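Local structure of aminoglycoside N(6')-acetyltransferase type 1 (Salmonella choleraesuis, 2VBQ) at residues His33-Arg38 and Ala49-Gly54; Ala64-Met69 and Ala78-Arg83; Val95-Gly100 and Ala133-Pro138; Glu99-Leu104 and Gly111-Leu116. The protein transfers an acetyl group from acetyl-CoA to the 6'-amino group of aminoglycoside antibiotics, making bacteria resistant to drugs such as amikacin and tobramycin. One frame throughout, in Å; residues are numbered along the deposited sequence.

In the fold
All four contacts belong to one GNAT fold. Contact 1 comes first along the chain and pairs helices 31-41 and 47-59; the chain then enters the mixed sheet through the hairpin of contact 2, strands 63-70 and 73-83, about 12 Å away between centres. Strand 95-103, next to 73-83, serves both remaining contacts, pairing with strand 131-136 in contact 3 and packing against helix 112-126 in contact 4; their centres lie about 12 Å apart, and they share Glu99 and Gly100. Contacts 1, 3 and 4 all hold residues of the pocket for the bisubstrate analogue. Asp79 of contact 2 ties helix 31-41 to the sheet, and contact 3 continues the sheet into the second subunit.

Contact 1 (His33-Arg38 and Ala49-Gly54); sequences HWRGLR and AHLADG
Trp34 and Arg38 both turn CG anti to the backbone N (chi1 176° and -151°), which sends the indole and the extended arginine chain from helix 31-41 over to helix 47-59. His50 and Asp53 instead have CG anti to the carbonyl carbon and meet that arginine. These are the two helices that the GNAT fold places between its first and second strands; the short segments run roughly antiparallel, 138° between directions, with axes 10.6 Å apart.

Arg38 NH1 gives a salt bridge to Asp53 OD2 at 3.0 Å, in the guanidinium plane and on the anti lone pair of the carboxylate, while the two planes stand almost perpendicular. The same NH1 also donates to His50 ND1 at 3.1 Å, reaching the imidazole from somewhat outside its plane. NH2 adds a weak, longer bond to Asp53 OD2. NE forms a salt bridge with Asp79 OD2 of strand 73-83, so the guanidinium is held between helix 47-59 and the sheet. Arg38 also touches the bound bisubstrate analogue, and its neighbours here probably help to fix its position in the pocket.

The indole lies against one face of the guanidinium: Trp34 CH2 sits 3.5 Å from the plane of the Arg38 group, offset toward the rim. Trp34 NE1 is hydrogen-bonded to Asp79 OD1. The carbonyl oxygen of His50 approaches the ring at its edge, 3.6 Å from Trp34 CZ3. The same CZ3 rests just 3.3 Å from Gly54 CA.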
loop_
_atom_site.group_PDB
_atom_site.type_symbol
_atom_site.label_atom_id
_atom_site.label_comp_id
_atom_site.label_asym_id
_atom_site.label_seq_id
_atom_site.Cartn_x
_atom_site.Cartn_y
_atom_site.Cartn_z
ATOM N N HIS A 33 18.204 18.778 -9.038
ATOM C CA HIS A 33 17.335 19.476 -8.090
ATOM C C HIS A 33 16.624 18.467 -7.181
ATOM O O HIS A 33 16.600 18.624 -5.952
ATOM C CB HIS A 33 16.269 20.296 -8.802
ATOM C CG HIS A 33 16.779 21.491 -9.541
ATOM N ND1 HIS A 33 17.808 22.282 -9.076
ATOM C CD2 HIS A 33 16.356 22.064 -10.692
ATOM C CE1 HIS A 33 18.018 23.272 -9.928
ATOM N NE2 HIS A 33 17.143 23.168 -10.910
ATOM N N TRP A 34 16.045 17.436 -7.800
ATOM C CA TRP A 34 15.300 16.396 -7.091
ATOM C C TRP A 34 16.165 15.553 -6.141
ATOM O O TRP A 34 15.843 15.432 -4.959
ATOM C CB TRP A 34 14.568 15.526 -8.114
ATOM C CG TRP A 34 13.838 14.362 -7.572
ATOM C CD1 TRP A 34 12.622 14.363 -6.937
ATOM C CD2 TRP A 34 14.255 12.997 -7.653
ATOM N NE1 TRP A 34 12.262 13.063 -6.607
ATOM C CE2 TRP A 34 13.253 12.212 -7.026
ATOM C CE3 TRP A 34 15.379 12.357 -8.201
ATOM C CZ2 TRP A 34 13.327 10.810 -6.958
ATOM C CZ3 TRP A 34 15.471 10.955 -8.114
ATOM C CH2 TRP A 34 14.443 10.198 -7.504
ATOM N N ARG A 35 17.266 14.996 -6.642
ATOM C CA ARG A 35 18.209 14.257 -5.804
ATOM C C ARG A 35 18.732 15.122 -4.617
ATOM O O ARG A 35 18.852 14.635 -3.498
ATOM C CB ARG A 35 19.401 13.757 -6.640
ATOM C CG ARG A 35 19.127 12.700 -7.727
ATOM C CD ARG A 35 20.512 12.129 -8.219
ATOM N NE ARG A 35 20.556 11.941 -9.675
ATOM C CZ ARG A 35 21.260 12.704 -10.515
ATOM N NH1 ARG A 35 22.009 13.709 -10.060
ATOM N NH2 ARG A 35 21.227 12.459 -11.822
ATOM N N GLY A 36 18.999 16.405 -4.854
ATOM C CA GLY A 36 19.487 17.292 -3.775
ATOM C C GLY A 36 18.504 17.429 -2.615
ATOM O O GLY A 36 18.902 17.454 -1.436
ATOM N N LEU A 37 17.215 17.509 -2.945
ATOM C CA LEU A 37 16.152 17.594 -1.953
ATOM C C LEU A 37 15.806 16.250 -1.314
ATOM O O LEU A 37 15.595 16.153 -0.102
ATOM C CB LEU A 37 14.899 18.193 -2.609
ATOM C CG LEU A 37 14.935 19.694 -2.810
ATOM C CD1 LEU A 37 13.897 20.115 -3.863
ATOM C CD2 LEU A 37 14.757 20.447 -1.443
ATOM N N ARG A 38 15.750 15.209 -2.142
ATOM C CA ARG A 38 15.394 13.869 -1.675
ATOM C C ARG A 38 16.334 13.351 -0.582
ATOM O O ARG A 38 15.915 12.664 0.359
ATOM C CB ARG A 38 15.353 12.909 -2.867
ATOM C CG ARG A 38 14.378 11.755 -2.690
ATOM C CD ARG A 38 14.251 11.112 -4.017
ATOM N NE ARG A 38 13.272 10.041 -4.122
ATOM C CZ ARG A 38 13.576 8.749 -4.198
ATOM N NH1 ARG A 38 14.844 8.351 -4.127
ATOM N NH2 ARG A 38 12.604 7.852 -4.343
ATOM N N ALA A 49 20.859 4.288 -4.587
ATOM C CA ALA A 49 19.402 4.144 -4.652
ATOM C C ALA A 49 18.743 5.358 -5.326
ATOM O O ALA A 49 18.005 5.196 -6.306
ATOM C CB ALA A 49 18.819 3.892 -3.258
ATOM N N HIS A 50 19.038 6.561 -4.817
ATOM C CA HIS A 50 18.564 7.824 -5.409
ATOM C C HIS A 50 18.789 7.902 -6.929
ATOM O O HIS A 50 17.921 8.367 -7.671
ATOM C CB HIS A 50 19.221 9.030 -4.719
ATOM C CG HIS A 50 18.788 9.236 -3.296
ATOM N ND1 HIS A 50 17.493 9.552 -2.947
ATOM C CD2 HIS A 50 19.485 9.188 -2.135
ATOM C CE1 HIS A 50 17.408 9.679 -1.634
ATOM N NE2 HIS A 50 18.603 9.463 -1.118
ATOM N N LEU A 51 19.950 7.429 -7.386
ATOM C CA LEU A 51 20.299 7.431 -8.811
ATOM C C LEU A 51 19.406 6.506 -9.646
ATOM O O LEU A 51 18.869 6.911 -10.689
ATOM C CB LEU A 51 21.777 7.066 -9.004
ATOM C CG LEU A 51 22.291 6.953 -10.443
ATOM C CD1 LEU A 51 22.559 8.330 -11.048
ATOM C CD2 LEU A 51 23.546 6.062 -10.504
ATOM N N ALA A 52 19.264 5.265 -9.185
ATOM C CA ALA A 52 18.446 4.276 -9.872
ATOM C C ALA A 52 16.969 4.697 -9.838
ATOM O O ALA A 52 16.262 4.548 -10.834
ATOM C CB ALA A 52 18.637 2.900 -9.254
ATOM N N ASP A 53 16.530 5.231 -8.694
ATOM C CA ASP A 53 15.168 5.762 -8.532
ATOM C C ASP A 53 14.855 6.878 -9.517
ATOM O O ASP A 53 13.787 6.888 -10.123
ATOM C CB ASP A 53 14.936 6.241 -7.100
ATOM C CG ASP A 53 14.964 5.107 -6.091
ATOM O OD1 ASP A 53 15.030 3.927 -6.508
ATOM O OD2 ASP A 53 14.930 5.399 -4.875
ATOM N N GLY A 54 15.795 7.807 -9.671
ATOM C CA GLY A 54 15.670 8.885 -10.639
ATOM C C GLY A 54 15.379 8.373 -12.031
ATOM O O GLY A 54 14.377 8.767 -12.650
#

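Contact 2 (Ala64-Met69 and Ala78-Arg83); sequences ASFIAM and ADASIR
Ser65 and Asp79 face each other as a non-hydrogen-bonded pair of the antiparallel hairpin 63-70/73-83, so their side chains, not their backbones, make the link. Ser65 OG donates to Asp79 OD1 at 2.7 Å, coming in from above the carboxylate plane, 44° out of it. The hydroxyl also accepts a hydrogen bond from water 1, whose oxygen lies 3.0 Å from OG; the water's other hydrogen goes to Ala80 O, again at 3.0 Å. Ser65 is thus both donor and acceptor, and the water stitches its side chain to the opposite backbone.

The flanking pairs supply the main-chain bonds. Ala64 N reaches Ala80 O at 3.1 Å, and Ala80 N returns to Ala64 O at 2.8 Å. On the other side of the Ser65-Asp79 pair, Phe66 N binds Ala78 O and Ala78 N binds Phe66 O, both at 2.9 Å. Ala80 O therefore accepts twice, from an amide and from the water. Ala78 O takes a CA-H...O contact from Ser65 besides its amide bond.

On the other face, where Ala64, Phe66, Ala78 and Ala80 point, packing is apolar: Ala80 CB meets the edge of the Phe66 ring, 4.3 Å from CE1, and helix 112-126 covers both Ala64 and Ala80.

The two carboxylate oxygens of Asp79 are also engaged by helix 31-41. With both taken, this buried carboxylate is probably fixed in orientation and joins the central hairpin to that helix.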
loop_
_atom_site.group_PDB
_atom_site.type_symbol
_atom_site.label_atom_id
_atom_site.label_comp_id
_atom_site.label_asym_id
_atom_site.label_seq_id
_atom_site.Cartn_x
_atom_site.Cartn_y
_atom_site.Cartn_z
ATOM N N ALA A 64 5.670 9.503 -11.042
ATOM C CA ALA A 64 6.001 10.880 -11.402
ATOM C C ALA A 64 6.393 11.634 -10.148
ATOM O O ALA A 64 5.866 11.375 -9.060
ATOM C CB ALA A 64 4.811 11.617 -12.105
ATOM N N SER A 65 7.353 12.540 -10.308
ATOM C CA SER A 65 7.803 13.412 -9.235
ATOM C C SER A 65 7.682 14.849 -9.694
ATOM O O SER A 65 7.664 15.119 -10.885
ATOM C CB SER A 65 9.251 13.088 -8.830
ATOM O OG SER A 65 9.263 11.795 -8.248
ATOM N N PHE A 66 7.556 15.754 -8.723
ATOM C CA PHE A 66 7.212 17.149 -8.967
ATOM C C PHE A 66 8.145 18.019 -8.105
ATOM O O PHE A 66 8.331 17.719 -6.915
ATOM C CB PHE A 66 5.731 17.397 -8.629
ATOM C CG PHE A 66 4.783 16.540 -9.474
ATOM C CD1 PHE A 66 4.442 15.249 -9.071
ATOM C CD2 PHE A 66 4.331 17.009 -10.710
ATOM C CE1 PHE A 66 3.607 14.421 -9.885
ATOM C CE2 PHE A 66 3.511 16.195 -11.536
ATOM C CZ PHE A 66 3.161 14.902 -11.120
ATOM N N ILE A 67 8.689 19.076 -8.716
ATOM C CA ILE A 67 9.670 19.966 -8.086
ATOM C C ILE A 67 9.129 21.390 -8.005
ATOM O O ILE A 67 8.781 21.976 -9.027
ATOM C CB ILE A 67 10.995 20.030 -8.930
ATOM C CG1 ILE A 67 11.418 18.633 -9.453
ATOM C CG2 ILE A 67 12.095 20.797 -8.184
ATOM C CD1 ILE A 67 11.804 17.625 -8.409
ATOM N N ALA A 68 9.087 21.951 -6.805
ATOM C CA ALA A 68 8.682 23.341 -6.624
ATOM C C ALA A 68 9.878 24.244 -6.893
ATOM O O ALA A 68 10.940 24.088 -6.257
ATOM C CB ALA A 68 8.147 23.549 -5.238
ATOM N N MET A 69 9.718 25.158 -7.853
ATOM C CA MET A 69 10.795 26.058 -8.284
ATOM C C MET A 69 10.385 27.501 -8.018
ATOM O O MET A 69 9.243 27.860 -8.297
ATOM C CB MET A 69 11.051 25.906 -9.790
ATOM C CG MET A 69 11.485 24.521 -10.286
ATOM S SD MET A 69 13.099 23.988 -9.692
ATOM C CE MET A 69 14.157 25.328 -10.300
ATOM N N ALA A 78 7.713 16.447 -4.379
ATOM C CA ALA A 78 6.863 15.338 -4.036
ATOM C C ALA A 78 7.094 14.177 -5.001
ATOM O O ALA A 78 7.234 14.375 -6.215
ATOM C CB ALA A 78 5.368 15.778 -4.042
ATOM N N ASP A 79 7.118 12.964 -4.446
ATOM C CA ASP A 79 7.120 11.753 -5.261
ATOM C C ASP A 79 5.705 11.194 -5.259
ATOM O O ASP A 79 5.082 11.140 -4.204
ATOM C CB ASP A 79 8.077 10.696 -4.672
ATOM C CG ASP A 79 9.550 11.080 -4.811
ATOM O OD1 ASP A 79 9.889 11.935 -5.635
ATOM O OD2 ASP A 79 10.386 10.494 -4.096
ATOM N N ALA A 80 5.220 10.744 -6.423
ATOM C CA ALA A 80 3.870 10.166 -6.527
ATOM C C ALA A 80 3.898 8.874 -7.353
ATOM O O ALA A 80 4.814 8.652 -8.143
ATOM C CB ALA A 80 2.901 11.170 -7.113
ATOM N N SER A 81 2.922 8.010 -7.122
ATOM C CA SER A 81 2.746 6.825 -7.935
ATOM C C SER A 81 1.276 6.645 -8.277
ATOM O O SER A 81 0.398 7.226 -7.630
ATOM C CB SER A 81 3.208 5.587 -7.154
ATOM O OG SER A 81 2.368 5.396 -6.012
ATOM N N ILE A 82 1.026 5.805 -9.283
ATOM C CA ILE A 82 -0.301 5.254 -9.533
ATOM C C ILE A 82 -0.237 3.793 -9.089
ATOM O O ILE A 82 0.476 2.961 -9.694
ATOM C CB ILE A 82 -0.671 5.286 -11.019
ATOM C CG1 ILE A 82 -0.501 6.705 -11.602
ATOM C CG2 ILE A 82 -2.117 4.684 -11.209
ATOM C CD1 ILE A 82 -1.374 7.771 -10.981
ATOM N N ARG A 83 -0.977 3.490 -8.038
ATOM C CA ARG A 83 -0.903 2.186 -7.418
ATOM C C ARG A 83 -2.092 1.336 -7.858
ATOM O O ARG A 83 -3.230 1.774 -7.758
ATOM C CB ARG A 83 -0.898 2.296 -5.882
ATOM C CG ARG A 83 0.421 2.787 -5.281
ATOM C CD ARG A 83 0.400 2.440 -3.800
ATOM N NE ARG A 83 1.473 3.010 -2.989
ATOM C CZ ARG A 83 1.531 2.892 -1.655
ATOM N NH1 ARG A 83 0.586 2.218 -1.001
ATOM N NH2 ARG A 83 2.525 3.438 -0.969
HETATM O O HOH W 1 7.797 9.151 -7.999
#

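Contact 3 (Val95-Gly100 and Ala133-Pro138); sequences VVFLEG and ASDTSP
Ala133 is gripped by strand 95-103 at both its backbone ends: its N donates to Val96 O at 2.9 Å, and its O accepts Leu98 N at 2.8 Å. Together the bonds define a parallel bridge to Phe97, in the beta-alpha-beta unit of the GNAT fold. Ala133 CB touches Val95 CG1 at 3.9 Å and Phe97 CD2 at 3.7 Å.

At Ser134 the chain passes over the Phe97 ring. With CG anti to the backbone N (chi1 -159°), Phe97 lays one face beneath the neighbouring strand, and Ser134 CA makes a CH-pi contact 4.0 Å from the ring centroid, 29° off the normal. The serine's OG turns toward Leu98, 3.7 Å from its CB, while its hydrogen bond goes to His147 NE2.

By Asp135 the strands are splaying, and water 2 bridges the gap: it donates to Leu98 O at 2.7 Å and, weakly, to Asp135 O at 3.4 Å. Asp135 OD2 lies near the Phe97 ring and is hydrogen-bonded to Asn88 ND2 of the second subunit, whereas OD1 is hydrogen-bonded to O52 of the bisubstrate analogue. Residues Ala133 to Thr136 also pair with an antiparallel strand of the second subunit, carrying the sheet across the dimer.

Divergence of these two strands is a hallmark of GNAT enzymes. Glu99 O, beyond the pairing, accepts a hydrogen bond from the analogue, consistent with the splay opening a site for the ligand.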
loop_
_atom_site.group_PDB
_atom_site.type_symbol
_atom_site.label_atom_id
_atom_site.label_comp_id
_atom_site.label_asym_id
_atom_site.label_seq_id
_atom_site.Cartn_x
_atom_site.Cartn_y
_atom_site.Cartn_z
ATOM N N VAL A 95 -5.110 3.969 -7.657
ATOM C CA VAL A 95 -5.105 5.098 -6.721
ATOM C C VAL A 95 -3.818 5.910 -6.945
ATOM O O VAL A 95 -2.737 5.319 -7.147
ATOM C CB VAL A 95 -5.203 4.599 -5.235
ATOM C CG1 VAL A 95 -5.023 5.748 -4.232
ATOM C CG2 VAL A 95 -6.529 3.895 -4.992
ATOM N N VAL A 96 -3.948 7.242 -6.954
ATOM C CA VAL A 96 -2.768 8.139 -6.947
ATOM C C VAL A 96 -2.222 8.314 -5.529
ATOM O O VAL A 96 -2.950 8.710 -4.596
ATOM C CB VAL A 96 -2.986 9.525 -7.712
ATOM C CG1 VAL A 96 -4.043 10.408 -7.054
ATOM C CG2 VAL A 96 -1.634 10.260 -7.888
ATOM N N PHE A 97 -0.958 7.933 -5.345
ATOM C CA PHE A 97 -0.423 7.824 -4.005
ATOM C C PHE A 97 0.729 8.802 -3.775
ATOM O O PHE A 97 1.653 8.892 -4.596
ATOM C CB PHE A 97 0.030 6.374 -3.651
ATOM C CG PHE A 97 0.108 6.146 -2.157
ATOM C CD1 PHE A 97 1.237 6.536 -1.425
ATOM C CD2 PHE A 97 -0.990 5.627 -1.469
ATOM C CE1 PHE A 97 1.285 6.378 -0.034
ATOM C CE2 PHE A 97 -0.942 5.470 -0.082
ATOM C CZ PHE A 97 0.205 5.837 0.624
ATOM N N LEU A 98 0.636 9.561 -2.681
ATOM C CA LEU A 98 1.709 10.486 -2.278
ATOM C C LEU A 98 2.829 9.677 -1.591
ATOM O O LEU A 98 2.713 9.314 -0.418
ATOM C CB LEU A 98 1.153 11.613 -1.377
ATOM C CG LEU A 98 2.110 12.775 -1.002
ATOM C CD1 LEU A 98 2.503 13.592 -2.250
ATOM C CD2 LEU A 98 1.520 13.691 0.055
ATOM N N GLU A 99 3.909 9.400 -2.332
ATOM C CA GLU A 99 4.976 8.516 -1.863
ATOM C C GLU A 99 6.004 9.244 -0.984
ATOM O O GLU A 99 6.646 8.632 -0.130
ATOM C CB GLU A 99 5.677 7.804 -3.046
ATOM C CG GLU A 99 4.759 6.887 -3.919
ATOM C CD GLU A 99 4.314 5.574 -3.228
ATOM O OE1 GLU A 99 4.618 5.351 -2.034
ATOM O OE2 GLU A 99 3.627 4.764 -3.887
ATOM N N GLY A 100 6.119 10.558 -1.169
ATOM C CA GLY A 100 7.046 11.385 -0.365
ATOM C C GLY A 100 6.789 12.858 -0.611
ATOM O O GLY A 100 6.440 13.241 -1.721
ATOM N N ALA A 133 -4.355 8.978 -2.105
ATOM C CA ALA A 133 -4.028 8.539 -0.757
ATOM C C ALA A 133 -2.583 8.843 -0.370
ATOM O O ALA A 133 -1.737 9.201 -1.227
ATOM C CB ALA A 133 -4.339 7.052 -0.579
ATOM N N SER A 134 -2.322 8.682 0.930
ATOM C CA SER A 134 -1.037 8.974 1.556
ATOM C C SER A 134 -1.018 8.284 2.919
ATOM O O SER A 134 -2.051 7.819 3.390
ATOM C CB SER A 134 -0.867 10.483 1.707
ATOM O OG SER A 134 0.427 10.811 2.192
ATOM N N ASP A 135 0.152 8.156 3.524
ATOM C CA ASP A 135 0.217 7.686 4.890
ATOM C C ASP A 135 1.299 8.482 5.596
ATOM O O ASP A 135 2.157 9.099 4.962
ATOM C CB ASP A 135 0.464 6.162 4.984
ATOM C CG ASP A 135 1.917 5.775 4.741
ATOM O OD1 ASP A 135 2.815 6.235 5.488
ATOM O OD2 ASP A 135 2.174 4.975 3.818
ATOM N N THR A 136 1.253 8.468 6.913
ATOM C CA THR A 136 2.271 9.155 7.679
ATOM C C THR A 136 2.376 8.473 9.030
ATOM O O THR A 136 1.470 7.747 9.444
ATOM C CB THR A 136 1.970 10.684 7.836
ATOM O OG1 THR A 136 3.201 11.376 8.057
ATOM C CG2 THR A 136 0.966 10.971 9.014
ATOM N N SER A 137 3.495 8.695 9.698
ATOM C CA SER A 137 3.674 8.182 11.053
ATOM C C SER A 137 2.696 8.824 12.065
ATOM O O SER A 137 2.423 10.027 11.976
ATOM C CB SER A 137 5.097 8.443 11.520
ATOM O OG SER A 137 5.149 8.111 12.894
ATOM N N PRO A 138 2.204 8.031 13.054
ATOM C CA PRO A 138 1.377 8.604 14.135
ATOM C C PRO A 138 2.151 9.646 14.942
ATOM O O PRO A 138 1.536 10.494 15.597
ATOM C CB PRO A 138 1.047 7.396 15.033
ATOM C CG PRO A 138 1.323 6.210 14.220
ATOM C CD PRO A 138 2.405 6.578 13.241
HETATM O O HOH W 2 3.491 8.145 1.929
#

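Contact 4 (Glu99-Leu104 and Gly111-Leu116); sequences EGIFVL and GVAKQL
Val103 meets the start of helix 112-126 with both methyl groups. Its CG2 lies 3.7 Å from Val112 CG1, and CG1 sits 3.9 Å from Val112 CB, so the two branched side chains interlock at an oblique angle. From there CG2 reaches on along the helix, lying 3.9 Å from Ala113 N and 4.2 Å from Leu116 CD1; one methyl thus touches Val112, Ala113 and, a turn on, Leu116.

Ile101, two residues earlier and on the same face of the strand, works through its tip. CG1 is anti to the backbone N (chi1 -166°) and chi2 is also extended, which carries CD1 straight out to the helix. That methyl is 4.0 Å from Ala113 CB and equally 4.0 Å from Leu116 CB. Between them Ile101 and Val103 receive the inward side chains Val112, Ala113 and Leu116.

This is the opening half of the beta-alpha-beta crossover that forms the acetyl-CoA site of GNAT enzymes. The short strand and helix axes come within 9.0 Å, their directions 146° apart. The strand-helix contact itself is apolar, while several backbone amides are turned to the ligand: Ile101 N and Val103 N hydrogen-bond the analogue, and so does Gly111 N, at the N-cap position.

Leu116 closes the patch from the helix side. Its CG is anti to the carbonyl carbon, which brings CD1 against Val103, and its side chain also packs on Ile23 of strand 21-25; Val112 likewise touches Ile75 of strand 73-83.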
loop_
_atom_site.group_PDB
_atom_site.type_symbol
_atom_site.label_atom_id
_atom_site.label_comp_id
_atom_site.label_asym_id
_atom_site.label_seq_id
_atom_site.Cartn_x
_atom_site.Cartn_y
_atom_site.Cartn_z
ATOM N N GLU A 99 3.909 9.400 -2.332
ATOM C CA GLU A 99 4.976 8.516 -1.863
ATOM C C GLU A 99 6.004 9.244 -0.984
ATOM O O GLU A 99 6.646 8.632 -0.130
ATOM C CB GLU A 99 5.677 7.804 -3.046
ATOM C CG GLU A 99 4.759 6.887 -3.919
ATOM C CD GLU A 99 4.314 5.574 -3.228
ATOM O OE1 GLU A 99 4.618 5.351 -2.034
ATOM O OE2 GLU A 99 3.627 4.764 -3.887
ATOM N N GLY A 100 6.119 10.558 -1.169
ATOM C CA GLY A 100 7.046 11.385 -0.365
ATOM C C GLY A 100 6.789 12.858 -0.611
ATOM O O GLY A 100 6.440 13.241 -1.721
ATOM N N ILE A 101 6.966 13.684 0.413
ATOM C CA ILE A 101 6.841 15.119 0.257
ATOM C C ILE A 101 7.760 15.822 1.266
ATOM O O ILE A 101 7.845 15.427 2.445
ATOM C CB ILE A 101 5.361 15.608 0.346
ATOM C CG1 ILE A 101 5.233 17.048 -0.164
ATOM C CG2 ILE A 101 4.800 15.418 1.790
ATOM C CD1 ILE A 101 3.860 17.449 -0.627
ATOM N N PHE A 102 8.425 16.868 0.786
ATOM C CA PHE A 102 9.396 17.611 1.583
ATOM C C PHE A 102 9.519 19.020 1.052
ATOM O O PHE A 102 9.632 19.222 -0.162
ATOM C CB PHE A 102 10.767 16.911 1.543
ATOM C CG PHE A 102 11.885 17.714 2.198
ATOM C CD1 PHE A 102 12.129 17.616 3.582
ATOM C CD2 PHE A 102 12.693 18.551 1.430
ATOM C CE1 PHE A 102 13.191 18.382 4.195
ATOM C CE2 PHE A 102 13.728 19.308 2.018
ATOM C CZ PHE A 102 13.971 19.213 3.399
ATOM N N VAL A 103 9.503 19.992 1.956
ATOM C CA VAL A 103 9.741 21.392 1.617
ATOM C C VAL A 103 10.857 21.880 2.531
ATOM O O VAL A 103 10.847 21.555 3.726
ATOM C CB VAL A 103 8.464 22.273 1.798
ATOM C CG1 VAL A 103 8.752 23.771 1.560
ATOM C CG2 VAL A 103 7.334 21.790 0.872
ATOM N N LEU A 104 11.833 22.593 1.968
ATOM C CA LEU A 104 12.964 23.089 2.773
ATOM C C LEU A 104 12.457 23.902 3.964
ATOM O O LEU A 104 11.514 24.692 3.805
ATOM C CB LEU A 104 13.879 23.983 1.929
ATOM C CG LEU A 104 14.780 23.260 0.918
ATOM C CD1 LEU A 104 15.376 24.246 -0.048
ATOM C CD2 LEU A 104 15.870 22.479 1.615
ATOM N N GLY A 111 2.572 27.523 1.435
ATOM C CA GLY A 111 1.733 26.890 0.440
ATOM C C GLY A 111 2.457 26.032 -0.573
ATOM O O GLY A 111 1.854 25.618 -1.564
ATOM N N VAL A 112 3.742 25.753 -0.348
ATOM C CA VAL A 112 4.516 24.907 -1.279
ATOM C C VAL A 112 3.927 23.487 -1.347
ATOM O O VAL A 112 3.623 23.002 -2.429
ATOM C CB VAL A 112 6.066 24.891 -0.988
ATOM C CG1 VAL A 112 6.815 24.006 -2.013
ATOM C CG2 VAL A 112 6.667 26.327 -1.026
ATOM N N ALA A 113 3.763 22.829 -0.207
ATOM C CA ALA A 113 3.179 21.474 -0.221
ATOM C C ALA A 113 1.766 21.460 -0.850
ATOM O O ALA A 113 1.425 20.578 -1.627
ATOM C CB ALA A 113 3.132 20.917 1.193
ATOM N N LYS A 114 0.943 22.440 -0.501
ATOM C CA LYS A 114 -0.384 22.558 -1.117
ATOM C C LYS A 114 -0.309 22.468 -2.659
ATOM O O LYS A 114 -1.011 21.677 -3.291
ATOM C CB LYS A 114 -1.008 23.884 -0.692
ATOM C CG LYS A 114 -2.400 24.161 -1.216
ATOM C CD LYS A 114 -2.886 25.448 -0.606
ATOM C CE LYS A 114 -3.887 26.123 -1.500
ATOM N NZ LYS A 114 -5.214 25.474 -1.351
ATOM N N GLN A 115 0.559 23.277 -3.250
ATOM C CA GLN A 115 0.714 23.288 -4.693
ATOM C C GLN A 115 1.345 22.011 -5.233
ATOM O O GLN A 115 0.901 21.508 -6.255
ATOM C CB GLN A 115 1.450 24.521 -5.145
ATOM C CG GLN A 115 0.577 25.769 -4.969
ATOM C CD GLN A 115 1.195 26.981 -5.595
ATOM O OE1 GLN A 115 1.298 28.026 -4.945
ATOM N NE2 GLN A 115 1.620 26.863 -6.868
ATOM N N LEU A 116 2.327 21.459 -4.516
ATOM C CA LEU A 116 2.881 20.149 -4.872
ATOM C C LEU A 116 1.781 19.062 -4.923
ATOM O O LEU A 116 1.685 18.309 -5.888
ATOM C CB LEU A 116 3.980 19.735 -3.881
ATOM C CG LEU A 116 5.347 20.389 -4.105
ATOM C CD1 LEU A 116 6.251 20.224 -2.843
ATOM C CD2 LEU A 116 6.017 19.777 -5.381
#